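Local coordinates for brefeldin A esterase (Bacillus subtilis, PDB 1JKM), which probably hydrolyses the ester bond of the macrolide brefeldin A, as a serine hydrolase of the alpha/beta hydrolase family related to mammalian hormone-sensitive lipase, at residues V172-V175 against D176-E180; H233-R236 against L237-P241. One frame throughout, in Å; residues are numbered along the deposited sequence.

How the interactions relate
Both interactions are local contacts at helix ends within the alpha/beta hydrolase fold. They do not touch: their centres are 42 Å apart, their nearest atoms about 26 Å, and they lie on opposite sides of the chain's centre. Interaction 1 ends helix 163-177, just before the chain turns through helix 179-182 into strand 184-192. That strand probably leads to the nucleophile elbow, as in other alpha/beta hydrolases. Interaction 2 ends the short helix 233-239, which follows strand 217-221, the next strand across the sheet. In each, an i to i+4 side-chain pair lies at the helix end: W174 stacked with H178 in interaction 1, R235 salt-bridged to E239 in interaction 2.

Interaction 1 (V172-V175 against D176-E180); sequences VLWV and DEHRE
W174 carries its CG anti to the backbone N (chi1 -171°), while H178, four residues on, has CG anti to its own carbonyl carbon (chi1 -65°). These two torsions bring the imidazole over one face of the indole. The pair forms an offset stack: the five-membered ring of W174 and the H178 ring have centroids 3.8 Å apart, with planes tilted by 23°. The closest ring atoms are W174 NE1 and H178 CE1, at 3.1 Å.

The imidazole is also held by its edge. H178 ND1 donates to W174 O at 2.5 Å, a short bond that lies in the ring plane. One residue therefore supplies both the stacking face and the acceptor. This bond and the stack over the ring face together probably limit the rotation of the imidazole. The same carbonyl also takes a weak bond from H178 N.

H178 is where the chain leaves helix 163-177, and it is also the N-cap residue of helix 179-182. H178 N donates to V175 O at 2.9 Å, an i to i+3 bond as the helix ends. The preceding turn keeps regular helical bonds, with D176 N to V172 O at 2.9 Å and E177 N to L173 O at 2.9 Å.

A salt bridge spans the junction. R179 NE meets D176 OD1 at 2.7 Å, on the anti side of the carboxylate. D176 OD2 is taken by R211, and R179 NH1 pairs with D216, so the charges form a small network.

The tryptophan rests on E85 and I87 of strand 80-88, with L182 of helix 179-182 also against it. V172, V175 and R179 pack on strand 184-192, joining this crossover helix to the central sheet of the alpha/beta hydrolase fold.

Interaction 2 (H233-R236 against L237-P241); sequences HERR and LTELP
R235 and E239 lie side by side, one helical turn apart, and point the same way. R235 NE donates a nearly straight hydrogen bond to E239 OE1 at 3.1 Å (N-H...O 174°), part of a salt bridge. The acceptor lies at the edge of the guanidinium, in its plane. The donor comes to OE1 from above the carboxylate plane, and the two flat groups are turned 34° apart. R235 has an extended chain, with CG anti to the backbone N (chi1 -174°), which carries NE along to the glutamate. E239 OE2 is bound by Y278 OH, so the carboxylate is gripped at both oxygens, and R235 makes a cation-pi contact with W231.

The backbone is the close-knit part. L237 N reaches H233 O at 2.8 Å and E239 N reaches R235 O at 2.9 Å. The last bond of the turn is L240 N to R236 O, 2.8 Å. This is the C-terminal turn of helix 233-239, a short helix after strand 217-221 of the alpha/beta hydrolase sheet. L240 leaves the helix and is buried against S226, W231, Y278 and E304. The R236 chain bends at chi3, and NH2 donates to L243 O; its side chain touches V244 of helix 242-245.

The H233, E234 and T238 side is more exposed and looser. H233 NE2 comes only to 3.8 Å from L237 CG, the two side chains meeting at a slant. T238 OG1 makes a weak bond to E234 O at 3.4 Å, beside the regular one from T238 N.

Interaction 1 (V172-V175 against D176-E180)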
# COMPACT_ATOMS: atom_id res chain seq x y z
N VAL B 172 24.08 -23.77 -13.54
CA VAL B 172 23.15 -23.88 -14.68
C VAL B 172 23.53 -25.04 -15.58
O VAL B 172 22.68 -25.86 -15.91
CB VAL B 172 23.05 -22.55 -15.47
CG1 VAL B 172 22.43 -22.71 -16.85
CG2 VAL B 172 22.22 -21.53 -14.68
N LEU B 173 24.80 -25.16 -15.95
CA LEU B 173 25.26 -26.30 -16.75
C LEU B 173 25.05 -27.65 -16.08
O LEU B 173 24.52 -28.59 -16.68
CB LEU B 173 26.75 -26.13 -17.07
CG LEU B 173 27.14 -24.91 -17.88
CD1 LEU B 173 28.64 -24.92 -18.16
CD2 LEU B 173 26.34 -24.82 -19.18
N TRP B 174 25.31 -27.74 -14.77
CA TRP B 174 24.97 -28.96 -14.05
C TRP B 174 23.51 -29.35 -14.13
O TRP B 174 23.10 -30.51 -14.28
CB TRP B 174 25.41 -28.81 -12.58
CG TRP B 174 25.30 -30.10 -11.82
CD1 TRP B 174 26.27 -31.06 -11.69
CD2 TRP B 174 24.16 -30.56 -11.10
NE1 TRP B 174 25.78 -32.10 -10.92
CE2 TRP B 174 24.49 -31.81 -10.54
CE3 TRP B 174 22.88 -30.04 -10.86
CZ2 TRP B 174 23.59 -32.54 -9.77
CZ3 TRP B 174 22.00 -30.77 -10.09
CH2 TRP B 174 22.35 -32.01 -9.56
N VAL B 175 22.64 -28.35 -13.91
CA VAL B 175 21.20 -28.60 -13.94
C VAL B 175 20.80 -29.04 -15.34
O VAL B 175 20.00 -29.96 -15.48
CB VAL B 175 20.41 -27.33 -13.51
CG1 VAL B 175 18.92 -27.53 -13.64
CG2 VAL B 175 20.75 -26.96 -12.07
N ASP B 176 21.32 -28.39 -16.37
CA ASP B 176 21.06 -28.74 -17.76
C ASP B 176 21.46 -30.19 -18.05
O ASP B 176 20.64 -30.99 -18.53
CB ASP B 176 21.87 -27.81 -18.67
CG ASP B 176 21.62 -28.17 -20.12
OD1 ASP B 176 20.44 -28.22 -20.54
OD2 ASP B 176 22.60 -28.42 -20.84
N GLU B 177 22.63 -30.59 -17.52
CA GLU B 177 23.05 -31.98 -17.67
C GLU B 177 22.12 -32.93 -16.93
O GLU B 177 22.04 -34.10 -17.31
CB GLU B 177 24.48 -32.23 -17.21
CG GLU B 177 25.53 -31.27 -17.73
CD GLU B 177 26.71 -31.14 -16.78
OE1 GLU B 177 26.92 -32.08 -15.96
OE2 GLU B 177 27.44 -30.12 -16.83
N HIS B 178 21.45 -32.49 -15.86
CA HIS B 178 20.65 -33.35 -15.02
C HIS B 178 19.15 -33.12 -15.20
O HIS B 178 18.36 -33.51 -14.33
CB HIS B 178 21.07 -33.21 -13.54
CG HIS B 178 22.48 -33.70 -13.34
ND1 HIS B 178 23.59 -32.91 -13.60
CD2 HIS B 178 22.94 -34.89 -12.90
CE1 HIS B 178 24.68 -33.62 -13.34
NE2 HIS B 178 24.32 -34.81 -12.92
N ARG B 179 18.74 -32.59 -16.36
CA ARG B 179 17.30 -32.54 -16.65
C ARG B 179 16.56 -33.84 -16.38
O ARG B 179 15.56 -33.85 -15.63
CB ARG B 179 17.02 -32.02 -18.05
CG ARG B 179 17.37 -30.55 -18.27
CD ARG B 179 17.34 -30.17 -19.74
NE ARG B 179 17.83 -28.83 -20.02
CZ ARG B 179 17.10 -27.78 -20.39
NH1 ARG B 179 15.79 -27.94 -20.52
NH2 ARG B 179 17.68 -26.61 -20.63
N GLU B 180 17.03 -34.97 -16.92
CA GLU B 180 16.33 -36.23 -16.68
C GLU B 180 16.24 -36.62 -15.22
O GLU B 180 15.15 -36.91 -14.72
CB GLU B 180 16.96 -37.37 -17.49
CG GLU B 180 16.19 -37.55 -18.80
CD GLU B 180 16.78 -36.68 -19.89
OE1 GLU B 180 17.87 -37.03 -20.40
OE2 GLU B 180 16.13 -35.65 -20.22

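Interaction 2 (H233-R236 against L237-P241)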
# COMPACT_ATOMS: atom_id res chain seq x y z
N HIS B 233 25.61 13.91 -10.51
CA HIS B 233 24.18 14.20 -10.57
C HIS B 233 23.72 14.38 -12.01
O HIS B 233 22.70 13.82 -12.41
CB HIS B 233 23.86 15.42 -9.71
CG HIS B 233 22.42 15.85 -9.73
ND1 HIS B 233 21.49 15.36 -8.84
CD2 HIS B 233 21.76 16.72 -10.54
CE1 HIS B 233 20.31 15.91 -9.09
NE2 HIS B 233 20.45 16.73 -10.11
N GLU B 234 24.49 15.11 -12.81
CA GLU B 234 24.07 15.41 -14.17
C GLU B 234 24.02 14.17 -15.03
O GLU B 234 23.12 14.12 -15.87
CB GLU B 234 24.92 16.48 -14.88
CG GLU B 234 24.11 17.76 -15.05
CD GLU B 234 24.10 18.37 -16.43
OE1 GLU B 234 25.01 18.09 -17.24
OE2 GLU B 234 23.16 19.15 -16.74
N ARG B 235 24.94 13.23 -14.88
CA ARG B 235 24.89 12.03 -15.73
C ARG B 235 23.67 11.19 -15.31
O ARG B 235 22.92 10.70 -16.18
CB ARG B 235 26.13 11.16 -15.63
CG ARG B 235 26.14 10.01 -16.63
CD ARG B 235 27.41 9.17 -16.59
NE ARG B 235 27.33 8.02 -17.50
CZ ARG B 235 28.34 7.17 -17.66
NH1 ARG B 235 29.47 7.35 -16.99
NH2 ARG B 235 28.27 6.14 -18.49
N ARG B 236 23.47 11.07 -14.00
CA ARG B 236 22.29 10.29 -13.53
C ARG B 236 21.00 10.94 -13.98
O ARG B 236 20.26 10.32 -14.76
CB ARG B 236 22.39 10.10 -12.02
CG ARG B 236 23.38 9.00 -11.65
CD ARG B 236 23.80 9.04 -10.19
NE ARG B 236 22.73 9.48 -9.34
CZ ARG B 236 22.72 10.45 -8.44
NH1 ARG B 236 23.78 11.19 -8.18
NH2 ARG B 236 21.58 10.66 -7.79
N LEU B 237 20.80 12.24 -13.80
CA LEU B 237 19.70 12.99 -14.37
C LEU B 237 19.42 12.75 -15.84
O LEU B 237 18.26 12.63 -16.26
CB LEU B 237 19.94 14.49 -14.15
CG LEU B 237 18.96 15.34 -13.36
CD1 LEU B 237 18.89 16.76 -13.94
CD2 LEU B 237 17.54 14.78 -13.29
N THR B 238 20.47 12.75 -16.68
CA THR B 238 20.22 12.77 -18.12
C THR B 238 20.10 11.35 -18.64
O THR B 238 19.19 11.09 -19.44
CB THR B 238 21.26 13.56 -18.93
OG1 THR B 238 22.52 12.88 -18.94
CG2 THR B 238 21.45 14.93 -18.30
N GLU B 239 20.78 10.39 -18.04
CA GLU B 239 20.85 9.05 -18.59
C GLU B 239 19.96 8.05 -17.84
O GLU B 239 19.37 7.18 -18.48
CB GLU B 239 22.28 8.50 -18.51
CG GLU B 239 22.42 7.15 -19.19
CD GLU B 239 23.87 6.75 -19.43
OE1 GLU B 239 24.78 7.60 -19.29
OE2 GLU B 239 24.10 5.57 -19.75
N LEU B 240 19.96 8.12 -16.51
CA LEU B 240 19.09 7.16 -15.77
C LEU B 240 18.33 7.89 -14.66
O LEU B 240 18.73 7.83 -13.50
CB LEU B 240 20.00 6.11 -15.21
CG LEU B 240 20.11 4.69 -15.73
CD1 LEU B 240 19.56 4.37 -17.10
CD2 LEU B 240 21.56 4.26 -15.59
N PRO B 241 17.32 8.66 -14.98
CA PRO B 241 16.68 9.60 -14.09
C PRO B 241 16.01 9.02 -12.84
O PRO B 241 16.03 9.71 -11.83
CB PRO B 241 15.61 10.30 -14.92
CG PRO B 241 16.06 10.14 -16.33
CD PRO B 241 16.79 8.82 -16.38